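Local coordinates for protein tail component (Lactobacillus phage J-1, PDB 5LY8) that probably recognises carbohydrates on the Lactobacillus host surface, this chain being the second carbohydrate-binding module of the evolved distal tail protein Dit, at residues 14-19 and 228-233; 30-35 and 75-80; 161-166 and 183-188; 177-182 and 199-204. All coordinates share one frame; numbering follows the deposited sequence. Where two conformers were deposited one is given.

Overall arrangement
The four contacts lie in one β-sandwich module of the concanavalin clan. Contact 1 pairs the chain's first and last strands, 11-20 and 223-238, neighbours in the six-stranded antiparallel sheet, so it closes a loop that holds the other three. Contact 2 comes next along the chain and joins strand 30-31 to strand 73-81 of the second, mixed sheet; its centre is about 18 Å from that of contact 1. Contacts 3 and 4 share strand 178-185 of the first sheet and interleave in sequence, yet their centres are about 26 Å apart, because the two pack loops against opposite ends of that strand. The chain's ends thus meet in one sheet, while loop contacts tie down both ends of strand 178-185.

Contact 1: residues 14-19 and 228-233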
loop_
_atom_site.group_PDB
_atom_site.type_symbol
_atom_site.label_atom_id
_atom_site.label_comp_id
_atom_site.label_asym_id
_atom_site.label_seq_id
_atom_site.Cartn_x
_atom_site.Cartn_y
_atom_site.Cartn_z
ATOM N N SER A 14 1.889 7.456 20.881
ATOM C CA SER A 14 1.937 7.379 19.422
ATOM C C SER A 14 2.251 8.764 18.868
ATOM O O SER A 14 1.901 9.778 19.494
ATOM C CB SER A 14 0.637 6.822 18.849
ATOM O OG SER A 14 -0.475 7.676 19.050
ATOM N N GLU A 15 2.979 8.816 17.737
ATOM C CA GLU A 15 3.373 10.077 17.128
ATOM C C GLU A 15 3.005 10.035 15.652
ATOM O O GLU A 15 3.650 9.317 14.879
ATOM C CB GLU A 15 4.873 10.365 17.307
ATOM C CG GLU A 15 5.299 10.359 18.753
ATOM C CD GLU A 15 6.772 10.534 19.023
ATOM O OE1 GLU A 15 7.597 10.360 18.088
ATOM O OE2 GLU A 15 7.105 10.770 20.205
ATOM N N ARG A 16 1.987 10.796 15.256
ATOM C CA ARG A 16 1.574 10.845 13.876
ATOM C C ARG A 16 2.542 11.665 13.051
ATOM O O ARG A 16 2.911 12.771 13.458
ATOM C CB ARG A 16 0.139 11.369 13.751
ATOM C CG ARG A 16 -0.463 10.912 12.427
ATOM C CD ARG A 16 -1.944 11.068 12.405
ATOM N NE ARG A 16 -2.624 9.897 12.949
ATOM C CZ ARG A 16 -3.926 9.702 12.806
ATOM N NH1 ARG A 16 -4.663 10.582 12.147
ATOM N NH2 ARG A 16 -4.498 8.614 13.301
ATOM N N VAL A 17 3.025 11.098 11.947
ATOM C CA VAL A 17 3.970 11.756 11.057
ATOM C C VAL A 17 3.205 12.609 10.058
ATOM O O VAL A 17 3.634 13.735 9.774
ATOM C CB VAL A 17 4.862 10.691 10.383
ATOM C CG1 VAL A 17 5.627 11.239 9.182
ATOM C CG2 VAL A 17 5.826 10.096 11.400
ATOM N N TYR A 18 2.099 12.084 9.502
ATOM C CA TYR A 18 1.317 12.854 8.542
ATOM C C TYR A 18 -0.054 12.245 8.553
ATOM O O TYR A 18 -0.226 11.104 8.985
ATOM C CB TYR A 18 1.920 12.804 7.103
ATOM C CG TYR A 18 1.640 11.495 6.390
ATOM C CD1 TYR A 18 2.481 10.398 6.552
ATOM C CD2 TYR A 18 0.490 11.327 5.623
ATOM C CE1 TYR A 18 2.182 9.165 5.976
ATOM C CE2 TYR A 18 0.185 10.099 5.044
ATOM C CZ TYR A 18 1.012 9.018 5.253
ATOM O OH TYR A 18 0.705 7.795 4.718
ATOM N N HIS A 19 -1.013 12.996 8.021
ATOM C CA HIS A 19 -2.364 12.519 7.849
ATOM C C HIS A 19 -2.949 13.199 6.631
ATOM O O HIS A 19 -2.982 14.437 6.552
ATOM C CB HIS A 19 -3.221 12.789 9.105
ATOM C CG HIS A 19 -4.665 12.445 8.913
ATOM N ND1 HIS A 19 -5.661 13.209 9.475
ATOM C CD2 HIS A 19 -5.237 11.458 8.181
ATOM C CE1 HIS A 19 -6.802 12.659 9.102
ATOM N NE2 HIS A 19 -6.600 11.602 8.322
ATOM N N ASP A 228 -8.296 7.944 3.081
ATOM C CA ASP A 228 -7.547 8.431 4.230
ATOM C C ASP A 228 -6.203 7.750 4.221
ATOM O O ASP A 228 -6.082 6.593 3.787
ATOM C CB ASP A 228 -8.302 8.081 5.540
ATOM C CG ASP A 228 -7.844 8.880 6.744
ATOM O OD1 ASP A 228 -8.223 10.063 6.845
ATOM O OD2 ASP A 228 -7.018 8.351 7.531
ATOM N N SER A 229 -5.181 8.450 4.722
ATOM C CA SER A 229 -3.849 7.874 4.847
ATOM C C SER A 229 -3.152 8.458 6.061
ATOM O O SER A 229 -3.177 9.678 6.247
ATOM C CB SER A 229 -3.013 8.217 3.612
ATOM O OG SER A 229 -1.762 7.539 3.593
ATOM N N TYR A 230 -2.445 7.627 6.839
ATOM C CA TYR A 230 -1.612 8.168 7.909
ATOM C C TYR A 230 -0.553 7.171 8.260
ATOM O O TYR A 230 -0.700 5.957 8.055
ATOM C CB TYR A 230 -2.392 8.630 9.160
ATOM C CG TYR A 230 -3.173 7.566 9.881
ATOM C CD1 TYR A 230 -2.582 6.792 10.878
ATOM C CD2 TYR A 230 -4.524 7.384 9.627
ATOM C CE1 TYR A 230 -3.321 5.861 11.602
ATOM C CE2 TYR A 230 -5.269 6.438 10.328
ATOM C CZ TYR A 230 -4.666 5.690 11.324
ATOM O OH TYR A 230 -5.406 4.730 11.993
ATOM N N PHE A 231 0.505 7.686 8.882
ATOM C CA PHE A 231 1.568 6.864 9.430
ATOM C C PHE A 231 1.827 7.382 10.831
ATOM O O PHE A 231 1.929 8.607 11.031
ATOM C CB PHE A 231 2.853 7.007 8.616
ATOM C CG PHE A 231 4.032 6.250 9.197
ATOM C CD1 PHE A 231 4.349 4.977 8.748
ATOM C CD2 PHE A 231 4.799 6.800 10.227
ATOM C CE1 PHE A 231 5.438 4.285 9.286
ATOM C CE2 PHE A 231 5.864 6.091 10.786
ATOM C CZ PHE A 231 6.191 4.854 10.303
ATOM N N GLU A 232 1.917 6.469 11.798
ATOM C CA GLU A 232 2.270 6.795 13.169
ATOM C C GLU A 232 3.372 5.929 13.695
ATOM O O GLU A 232 3.300 4.711 13.567
ATOM C CB GLU A 232 1.075 6.597 14.127
ATOM C CG GLU A 232 -0.186 7.379 13.855
ATOM C CD GLU A 232 -1.336 7.029 14.786
ATOM O OE1 GLU A 232 -2.193 7.917 14.973
ATOM O OE2 GLU A 232 -1.461 5.848 15.197
ATOM N N TRP A 233 4.332 6.550 14.383
ATOM C CA TRP A 233 5.266 5.809 15.203
ATOM C C TRP A 233 4.473 5.427 16.460
ATOM O O TRP A 233 3.712 6.256 16.965
ATOM C CB TRP A 233 6.449 6.678 15.614
ATOM C CG TRP A 233 7.354 7.036 14.477
ATOM C CD1 TRP A 233 7.566 8.279 13.962
ATOM C CD2 TRP A 233 8.161 6.140 13.710
ATOM N NE1 TRP A 233 8.522 8.224 12.980
ATOM C CE2 TRP A 233 8.910 6.926 12.805
ATOM C CE3 TRP A 233 8.388 4.758 13.754
ATOM C CZ2 TRP A 233 9.818 6.367 11.899
ATOM C CZ3 TRP A 233 9.269 4.205 12.835
ATOM C CH2 TRP A 233 9.963 5.008 11.923
#
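Arg16 lays its guanidinium flat over the ring of Tyr230, the planes 16° apart and CZ 3.8 Å from the ring centre, a cation-pi stack with NH2 above the middle of the ring. The same group turns its NE and NH2 side to Glu232: Arg16 NE and NH2 both reach Glu232 OE1, each at 2.9 Å, in a side-on salt bridge. They come from one face of the carboxylate, which is twisted well away from the guanidinium plane. The bend in the arginine chain at chi3 (-87°) lets one flat group serve both partners, while Gln95 takes the other oxygen of Glu232.

Further along, the His19 ring meets Asp228 edge-on; His19 NE2 to Asp228 OD1 is 2.7 Å, on the syn side of the carboxylate. On the reverse face of the sheet, the Tyr18 ring takes Tyr230 CA over one face in a CH-pi contact, and Tyr18 OH is given to Ser229 OG at 2.7 Å; Asn98 is a second partner of that serine oxygen. Val17 CG2 presses on the ring edge of Phe231, 3.6 Å from CD2, and also touches Trp233, whose indole NE1 is bonded to Pro83 O.

The pairing steps from Arg16-Glu232 to His19-Tyr230, three residues on one strand against two on the other. This is a β bulge at Val17 and Tyr18, in the antiparallel pair that joins the first and last strands of the sandwich. His19 and Asp228 sit beside the magnesium site formed by Asp21, Gly59 and Gln227.

Contact 2: residues 30-35 and 75-80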
loop_
_atom_site.group_PDB
_atom_site.type_symbol
_atom_site.label_atom_id
_atom_site.label_comp_id
_atom_site.label_asym_id
_atom_site.label_seq_id
_atom_site.Cartn_x
_atom_site.Cartn_y
_atom_site.Cartn_z
ATOM N N THR A 30 4.971 13.988 -2.782
ATOM C CA THR A 30 5.427 14.095 -4.153
ATOM C C THR A 30 4.668 13.116 -5.019
ATOM O O THR A 30 4.338 12.002 -4.585
ATOM C CB THR A 30 6.934 13.983 -4.269
ATOM O OG1 THR A 30 7.335 12.760 -3.697
ATOM C CG2 THR A 30 7.664 15.141 -3.597
ATOM N N LEU A 31 4.392 13.528 -6.239
ATOM C CA LEU A 31 3.620 12.760 -7.187
ATOM C C LEU A 31 4.481 12.034 -8.166
ATOM O O LEU A 31 5.442 12.594 -8.691
ATOM C CB LEU A 31 2.673 13.707 -7.944
ATOM C CG LEU A 31 1.685 14.485 -7.059
ATOM C CD1 LEU A 31 1.062 15.674 -7.816
ATOM C CD2 LEU A 31 0.641 13.548 -6.442
ATOM N N ASN A 32 4.143 10.764 -8.431
ATOM C CA ASN A 32 4.769 9.991 -9.490
ATOM C C ASN A 32 6.301 9.917 -9.437
ATOM O O ASN A 32 6.953 9.876 -10.492
ATOM C CB ASN A 32 4.269 10.507 -10.853
ATOM C CG ASN A 32 2.782 10.333 -10.953
ATOM O OD1 ASN A 32 2.249 9.298 -10.530
ATOM N ND2 ASN A 32 2.095 11.276 -11.567
ATOM N N ASN A 33 6.871 9.796 -8.230
ATOM C CA ASN A 33 8.326 9.706 -8.100
ATOM C C ASN A 33 8.715 8.845 -6.899
ATOM O O ASN A 33 9.721 9.131 -6.218
ATOM C CB ASN A 33 8.929 11.125 -8.002
ATOM C CG ASN A 33 8.639 11.807 -6.685
ATOM O OD1 ASN A 33 7.693 11.453 -5.965
ATOM N ND2 ASN A 33 9.502 12.736 -6.278
ATOM N N GLY A 34 7.929 7.805 -6.639
ATOM C CA GLY A 34 8.189 6.928 -5.514
ATOM C C GLY A 34 8.750 5.584 -5.905
ATOM O O GLY A 34 9.363 5.429 -6.963
ATOM N N VAL A 35 8.515 4.601 -5.044
ATOM C CA VAL A 35 9.074 3.262 -5.225
ATOM C C VAL A 35 7.938 2.266 -5.366
ATOM O O VAL A 35 7.008 2.251 -4.550
ATOM C CB VAL A 35 9.965 2.859 -4.024
ATOM C CG1 VAL A 35 10.687 1.551 -4.310
ATOM C CG2 VAL A 35 10.965 3.960 -3.656
ATOM N N GLY A 75 -0.041 3.789 -13.361
ATOM C CA GLY A 75 -1.052 4.579 -12.678
ATOM C C GLY A 75 -0.371 5.561 -11.761
ATOM O O GLY A 75 0.860 5.549 -11.637
ATOM N N PRO A 76 -1.161 6.403 -11.110
ATOM C CA PRO A 76 -0.585 7.451 -10.263
ATOM C C PRO A 76 -0.025 6.954 -8.951
ATOM O O PRO A 76 -0.508 5.960 -8.407
ATOM C CB PRO A 76 -1.767 8.399 -10.020
ATOM C CG PRO A 76 -2.948 7.531 -10.123
ATOM C CD PRO A 76 -2.629 6.517 -11.203
ATOM N N SER A 77 0.984 7.657 -8.455
ATOM C CA SER A 77 1.522 7.404 -7.138
ATOM C C SER A 77 1.675 8.679 -6.358
ATOM O O SER A 77 1.807 9.784 -6.934
ATOM C CB SER A 77 2.850 6.661 -7.193
ATOM O OG SER A 77 3.895 7.575 -7.489
ATOM N N MET A 78 1.715 8.523 -5.038
ATOM C CA MET A 78 1.930 9.607 -4.094
ATOM C C MET A 78 2.908 9.091 -3.058
ATOM O O MET A 78 2.799 7.935 -2.625
ATOM C CB MET A 78 0.608 10.023 -3.462
ATOM C CG MET A 78 0.721 11.269 -2.598
ATOM S SD MET A 78 -0.870 11.854 -1.997
ATOM C CE MET A 78 -1.588 12.424 -3.536
ATOM N N SER A 79 3.875 9.940 -2.667
ATOM C CA SER A 79 4.916 9.544 -1.724
ATOM C C SER A 79 5.191 10.638 -0.734
ATOM O O SER A 79 4.992 11.808 -1.034
ATOM C CB SER A 79 6.221 9.258 -2.472
ATOM O OG SER A 79 6.060 8.180 -3.375
ATOM N N GLY A 80 5.775 10.251 0.388
ATOM C CA GLY A 80 6.202 11.217 1.397
ATOM C C GLY A 80 7.379 10.678 2.175
ATOM O O GLY A 80 7.717 9.489 2.096
HETATM O O HOH W 1 5.128 9.361 -5.671
#
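The carboxamide of Asn32 reaches across through its oxygen, OD1 accepting from Ser77 N at 2.9 Å with the donor tilted 27° from the amide plane, while ND2 at its other end goes to Gly52 O. Bonded at both ends, the amide is fixed against a flip. It stands in for the backbone carbonyl that would continue the pairing, just where the 30-31 strand turns away. The amide of Asn33 faces its own segment instead: Thr30 OG1 donates to its OD1 at 2.6 Å, in the plane and on a lone pair, which closes the turn from within.

Regular antiparallel pairing precedes this. Thr30 and Ser79 exchange two backbone bonds, and Asn32 N then reaches Ser77 O at 2.9 Å, coming from above the carbonyl plane rather than on a lone pair. Between the turn and the strand sits a water that gives to Thr30 O and, at 2.8 Å, to Ser77 OG, accepts from Asn33 N, and also bonds to Ser79 OG. Ser77 OG is also bonded to Gln50. On the other face the side chains of Leu31 and Met78 lie side by side, pointing the same way, with Leu31 CD2 3.8 Å from Met78 CE.

Strand 30-31 thus adds a short edge to strand 73-81, whose other flank pairs with strand 208-216. Met78 packs on Phe54 and Tyr56 of strand 54-57 and on Trp209, and Thr210 bonds to both Val35 N and Ser79 OG.

Contact 3: residues 161-166 and 183-188; sequences NYYRDG and LDRIDL
An inverse gamma turn centred on Tyr163, in the loop between strands 151-158 and 166-175, is gripped by Arg185 at the end of strand 178-185. The arginine guanidinium lies flat on the ring of Tyr162, planes 4° apart and Arg185 CZ 3.5 Å from the ring centre. From this position Arg185 NH1 reaches back to the carbonyl of the same tyrosine, Tyr162 O, at 2.9 Å, with the bond close to the guanidinium plane; that oxygen also takes a weak bond from Arg164 N across the turn. The bend at chi3 of Arg185 (-51°) folds the group over the tyrosine; Leu188 CB covers its opposite face, 3.4 Å above the plane. Leu188 CD1 in turn touches Arg164 CD at 4.0 Å. At the far end of the loop a water gives to both Asp165 O and Asp187 OD1, while Asp187 OD2 is held by Asn167.

With NE given to Gly189 O as well, the guanidinium is clamped on both faces and along its edges, so its rotation is restricted. Its positive charge probably polarises the Tyr162 ring and strengthens the stack, which ties the loop to the strand end through cation-pi attraction as well as hydrogen bonding.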
loop_
_atom_site.group_PDB
_atom_site.type_symbol
_atom_site.label_atom_id
_atom_site.label_comp_id
_atom_site.label_asym_id
_atom_site.label_seq_id
_atom_site.Cartn_x
_atom_site.Cartn_y
_atom_site.Cartn_z
ATOM N N ASN A 161 -17.119 -14.103 -1.602
ATOM C CA ASN A 161 -18.344 -14.059 -0.830
ATOM C C ASN A 161 -18.163 -13.329 0.472
ATOM O O ASN A 161 -19.102 -12.787 0.991
ATOM C CB ASN A 161 -18.825 -15.490 -0.540
ATOM C CG ASN A 161 -20.106 -15.535 0.238
ATOM O OD1 ASN A 161 -21.081 -14.958 -0.167
ATOM N ND2 ASN A 161 -20.078 -16.190 1.383
ATOM N N TYR A 162 -16.960 -13.392 1.009
ATOM C CA TYR A 162 -16.592 -12.786 2.263
ATOM C C TYR A 162 -15.987 -11.384 1.995
ATOM O O TYR A 162 -16.346 -10.449 2.619
ATOM C CB TYR A 162 -15.602 -13.689 3.007
ATOM C CG TYR A 162 -15.125 -13.250 4.383
ATOM C CD1 TYR A 162 -15.742 -13.709 5.525
ATOM C CD2 TYR A 162 -14.085 -12.380 4.542
ATOM C CE1 TYR A 162 -15.338 -13.304 6.785
ATOM C CE2 TYR A 162 -13.678 -11.996 5.797
ATOM C CZ TYR A 162 -14.305 -12.457 6.918
ATOM O OH TYR A 162 -13.862 -12.074 8.151
ATOM N N TYR A 163 -15.080 -11.322 1.039
ATOM C CA TYR A 163 -14.389 -10.083 0.685
ATOM C C TYR A 163 -15.104 -9.410 -0.446
ATOM O O TYR A 163 -14.698 -9.487 -1.608
ATOM C CB TYR A 163 -12.928 -10.363 0.352
ATOM C CG TYR A 163 -12.159 -10.784 1.570
ATOM C CD1 TYR A 163 -11.609 -9.836 2.433
ATOM C CD2 TYR A 163 -11.958 -12.128 1.862
ATOM C CE1 TYR A 163 -10.884 -10.215 3.555
ATOM C CE2 TYR A 163 -11.210 -12.521 2.975
ATOM C CZ TYR A 163 -10.677 -11.558 3.819
ATOM O OH TYR A 163 -9.974 -11.931 4.938
ATOM N N ARG A 164 -16.225 -8.783 -0.101
ATOM C CA ARG A 164 -17.109 -8.145 -1.067
ATOM C C ARG A 164 -16.592 -6.766 -1.436
ATOM O O ARG A 164 -15.757 -6.187 -0.729
ATOM C CB ARG A 164 -18.531 -7.994 -0.470
ATOM C CG ARG A 164 -19.261 -9.327 -0.221
ATOM C CD ARG A 164 -20.503 -9.125 0.644
ATOM N NE ARG A 164 -21.527 -10.152 0.421
ATOM C CZ ARG A 164 -22.452 -10.508 1.311
ATOM N NH1 ARG A 164 -22.482 -9.946 2.513
ATOM N NH2 ARG A 164 -23.341 -11.447 1.013
ATOM N N ASP A 165 -17.111 -6.199 -2.515
ATOM C CA ASP A 165 -16.789 -4.813 -2.847
ATOM C C ASP A 165 -17.111 -3.922 -1.630
ATOM O O ASP A 165 -18.120 -4.144 -0.944
ATOM C CB ASP A 165 -17.698 -4.353 -3.985
ATOM C CG ASP A 165 -17.477 -4.988 -5.343
ATOM O OD1 ASP A 165 -16.475 -5.732 -5.508
ATOM O OD2 ASP A 165 -18.247 -4.659 -6.269
ATOM N N GLY A 166 -16.265 -2.936 -1.358
ATOM C CA GLY A 166 -16.586 -2.036 -0.262
ATOM C C GLY A 166 -15.392 -1.405 0.394
ATOM O O GLY A 166 -14.343 -1.240 -0.223
ATOM N N LEU A 183 -6.083 -6.409 6.017
ATOM C CA LEU A 183 -7.088 -5.837 5.141
ATOM C C LEU A 183 -8.384 -5.931 5.943
ATOM O O LEU A 183 -9.120 -6.922 5.876
ATOM C CB LEU A 183 -7.172 -6.537 3.778
ATOM C CG LEU A 183 -7.991 -5.829 2.741
ATOM C CD1 LEU A 183 -7.245 -4.617 2.197
ATOM C CD2 LEU A 183 -8.353 -6.797 1.612
ATOM N N ASP A 184 -8.653 -4.896 6.743
ATOM C CA ASP A 184 -9.808 -4.894 7.627
ATOM C C ASP A 184 -11.081 -4.595 6.858
ATOM O O ASP A 184 -11.132 -3.601 6.127
ATOM C CB ASP A 184 -9.649 -3.840 8.725
ATOM C CG ASP A 184 -8.503 -4.002 9.696
ATOM O OD1 ASP A 184 -7.944 -5.124 9.790
ATOM O OD2 ASP A 184 -8.240 -3.046 10.455
ATOM N N ARG A 185 -12.117 -5.434 7.043
ATOM C CA ARG A 185 -13.419 -5.227 6.430
ATOM C C ARG A 185 -14.184 -4.229 7.284
ATOM O O ARG A 185 -14.775 -4.613 8.295
ATOM C CB ARG A 185 -14.229 -6.526 6.427
ATOM C CG ARG A 185 -13.846 -7.551 5.415
ATOM C CD ARG A 185 -15.009 -8.509 5.148
ATOM N NE ARG A 185 -15.537 -9.029 6.411
ATOM C CZ ARG A 185 -16.518 -9.914 6.521
ATOM N NH1 ARG A 185 -17.078 -10.433 5.434
ATOM N NH2 ARG A 185 -16.933 -10.307 7.721
ATOM N N ILE A 186 -14.163 -2.953 6.927
ATOM C CA ILE A 186 -14.850 -1.892 7.662
ATOM C C ILE A 186 -16.379 -2.149 7.686
ATOM O O ILE A 186 -17.014 -1.954 8.716
ATOM C CB ILE A 186 -14.508 -0.478 7.058
ATOM C CG1 ILE A 186 -12.988 -0.166 7.143
ATOM C CG2 ILE A 186 -15.368 0.656 7.719
ATOM C CD1 ILE A 186 -12.559 1.073 6.419
ATOM N N ASP A 187 -16.958 -2.562 6.555
ATOM C CA ASP A 187 -18.407 -2.753 6.418
ATOM C C ASP A 187 -18.968 -3.955 7.138
ATOM O O ASP A 187 -20.138 -3.917 7.545
ATOM C CB ASP A 187 -18.791 -2.882 4.935
ATOM C CG ASP A 187 -18.382 -1.728 4.049
ATOM O OD1 ASP A 187 -18.140 -1.970 2.848
ATOM O OD2 ASP A 187 -18.273 -0.574 4.572
ATOM N N LEU A 188 -18.191 -5.039 7.250
ATOM C CA LEU A 188 -18.731 -6.302 7.766
ATOM C C LEU A 188 -18.022 -6.916 8.979
ATOM O O LEU A 188 -18.535 -7.896 9.541
ATOM C CB LEU A 188 -18.791 -7.331 6.615
ATOM C CG LEU A 188 -19.680 -6.979 5.408
ATOM C CD1 LEU A 188 -19.372 -7.880 4.218
ATOM C CD2 LEU A 188 -21.178 -7.084 5.754
HETATM O O HOH W 2 -18.490 -4.622 1.808
#

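Contact 4: residues 177-182 and 199-204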
loop_
_atom_site.group_PDB
_atom_site.type_symbol
_atom_site.label_atom_id
_atom_site.label_comp_id
_atom_site.label_asym_id
_atom_site.label_seq_id
_atom_site.Cartn_x
_atom_site.Cartn_y
_atom_site.Cartn_z
ATOM N N ASP A 177 10.302 -7.470 15.667
ATOM C CA ASP A 177 10.529 -8.305 14.479
ATOM C C ASP A 177 9.255 -8.773 13.769
ATOM O O ASP A 177 9.350 -9.334 12.665
ATOM C CB ASP A 177 11.358 -9.550 14.845
ATOM C CG ASP A 177 12.775 -9.286 15.288
ATOM O OD1 ASP A 177 13.425 -8.391 14.712
ATOM O OD2 ASP A 177 13.283 -10.054 16.143
ATOM N N GLN A 178 8.070 -8.514 14.342
ATOM C CA GLN A 178 6.829 -8.974 13.745
ATOM C C GLN A 178 6.272 -7.949 12.788
ATOM O O GLN A 178 6.006 -6.806 13.191
ATOM C CB GLN A 178 5.754 -9.315 14.802
ATOM C CG GLN A 178 6.083 -10.561 15.620
ATOM C CD GLN A 178 4.921 -11.083 16.424
ATOM O OE1 GLN A 178 3.781 -10.597 16.359
ATOM N NE2 GLN A 178 5.207 -12.100 17.217
ATOM N N LEU A 179 6.063 -8.370 11.556
ATOM C CA LEU A 179 5.505 -7.526 10.525
ATOM C C LEU A 179 4.099 -8.054 10.235
ATOM O O LEU A 179 3.938 -9.237 9.884
ATOM C CB LEU A 179 6.407 -7.631 9.281
ATOM C CG LEU A 179 5.966 -6.854 8.033
ATOM C CD1 LEU A 179 5.841 -5.357 8.310
ATOM C CD2 LEU A 179 6.930 -7.071 6.919
ATOM N N THR A 180 3.077 -7.185 10.377
ATOM C CA THR A 180 1.705 -7.578 10.111
ATOM C C THR A 180 1.138 -6.772 8.953
ATOM O O THR A 180 1.341 -5.540 8.846
ATOM C CB THR A 180 0.857 -7.374 11.366
ATOM O OG1 THR A 180 1.371 -8.200 12.406
ATOM C CG2 THR A 180 -0.639 -7.698 11.167
ATOM N N PHE A 181 0.380 -7.472 8.105
ATOM C CA PHE A 181 -0.392 -6.873 7.043
ATOM C C PHE A 181 -1.849 -7.186 7.316
ATOM O O PHE A 181 -2.190 -8.360 7.591
ATOM C CB PHE A 181 -0.012 -7.510 5.718
ATOM C CG PHE A 181 1.397 -7.269 5.261
ATOM C CD1 PHE A 181 2.444 -8.062 5.725
ATOM C CD2 PHE A 181 1.679 -6.261 4.361
ATOM C CE1 PHE A 181 3.748 -7.828 5.289
ATOM C CE2 PHE A 181 2.981 -6.032 3.930
ATOM C CZ PHE A 181 4.004 -6.815 4.390
ATOM N N ARG A 182 -2.725 -6.180 7.228
ATOM C CA ARG A 182 -4.147 -6.421 7.418
ATOM C C ARG A 182 -4.937 -5.797 6.293
ATOM O O ARG A 182 -4.561 -4.770 5.731
ATOM C CB ARG A 182 -4.678 -5.799 8.706
ATOM C CG ARG A 182 -3.906 -6.224 9.956
ATOM C CD ARG A 182 -4.703 -6.121 11.245
ATOM N NE ARG A 182 -5.446 -4.862 11.317
ATOM C CZ ARG A 182 -5.027 -3.772 11.950
ATOM N NH1 ARG A 182 -3.852 -3.767 12.579
ATOM N NH2 ARG A 182 -5.764 -2.670 11.943
ATOM N N SER A 199 13.326 -12.242 10.706
ATOM C CA SER A 199 14.623 -12.175 11.351
ATOM C C SER A 199 15.311 -10.806 11.139
ATOM O O SER A 199 15.504 -10.386 9.995
ATOM C CB SER A 199 15.504 -13.292 10.796
ATOM O OG SER A 199 16.665 -13.486 11.584
ATOM N N GLY A 200 15.686 -10.158 12.244
ATOM C CA GLY A 200 16.399 -8.877 12.241
ATOM C C GLY A 200 15.585 -7.671 11.837
ATOM O O GLY A 200 16.135 -6.568 11.752
ATOM N N PHE A 201 14.286 -7.850 11.587
ATOM C CA PHE A 201 13.470 -6.750 11.115
ATOM C C PHE A 201 13.417 -5.581 12.101
ATOM O O PHE A 201 13.359 -4.433 11.677
ATOM C CB PHE A 201 12.080 -7.264 10.747
ATOM C CG PHE A 201 11.248 -6.266 9.995
ATOM C CD1 PHE A 201 11.581 -5.901 8.693
ATOM C CD2 PHE A 201 10.069 -5.774 10.540
ATOM C CE1 PHE A 201 10.782 -5.002 7.981
ATOM C CE2 PHE A 201 9.292 -4.848 9.840
ATOM C CZ PHE A 201 9.666 -4.459 8.574
ATOM N N SER A 202 13.534 -5.862 13.398
ATOM C CA SER A 202 13.543 -4.815 14.413
ATOM C C SER A 202 14.742 -3.862 14.269
ATOM O O SER A 202 14.738 -2.827 14.927
ATOM C CB SER A 202 13.535 -5.424 15.813
ATOM O OG SER A 202 14.630 -6.304 16.002
ATOM N N SER A 203 15.769 -4.199 13.458
ATOM C CA SER A 203 16.928 -3.335 13.222
ATOM C C SER A 203 16.872 -2.617 11.867
ATOM O O SER A 203 17.793 -1.847 11.554
ATOM C CB SER A 203 18.220 -4.141 13.318
ATOM O OG SER A 203 18.375 -4.618 14.647
ATOM N N VAL A 204 15.838 -2.877 11.073
ATOM C CA VAL A 204 15.731 -2.338 9.721
ATOM C C VAL A 204 14.943 -1.025 9.737
ATOM O O VAL A 204 13.810 -1.004 10.219
ATOM C CB VAL A 204 15.084 -3.379 8.770
ATOM C CG1 VAL A 204 14.879 -2.786 7.367
ATOM C CG2 VAL A 204 15.932 -4.654 8.707
HETATM O O HOH W 3 15.503 -11.066 14.923
#
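Asp177, just before strand 178-185, holds the short 3-10 turn 201-203 with a single carboxylate oxygen. Asp177 OD1 accepts Ser202 N at 2.9 Å, nearly in line with its own C-O bond, and Ser202 OG at 2.7 Å from above the carboxylate plane. The serine can give both because its OG sits between the backbone N and the carbonyl carbon (chi1 57°), on the same side as its N-H. The other oxygen, Asp177 OD2, takes a bond from a water at 2.7 Å, and the water accepts from Gly200 N, so the two oxygens hold neighbouring parts of the loop.

The loop leads from edge strand 191-197 of the six-stranded sheet to strand 208-216 of the mixed sheet, and Phe201 here fills the end of the sandwich between them, touching Val123 and Val144 of the mixed sheet. With CG opposite its backbone N (chi1 -168°), the ring points inward from the turn and meets Leu179. The leucine puts both of its methyls near the tip of that ring, Leu179 CD1 lying 3.8 Å from Phe201 CE2 and Leu179 CD2 4.1 Å from Phe201 CZ; the side chains pass at a slant. Lys174 makes a cation-pi contact with the Phe201 ring and also bonds to Phe201 O.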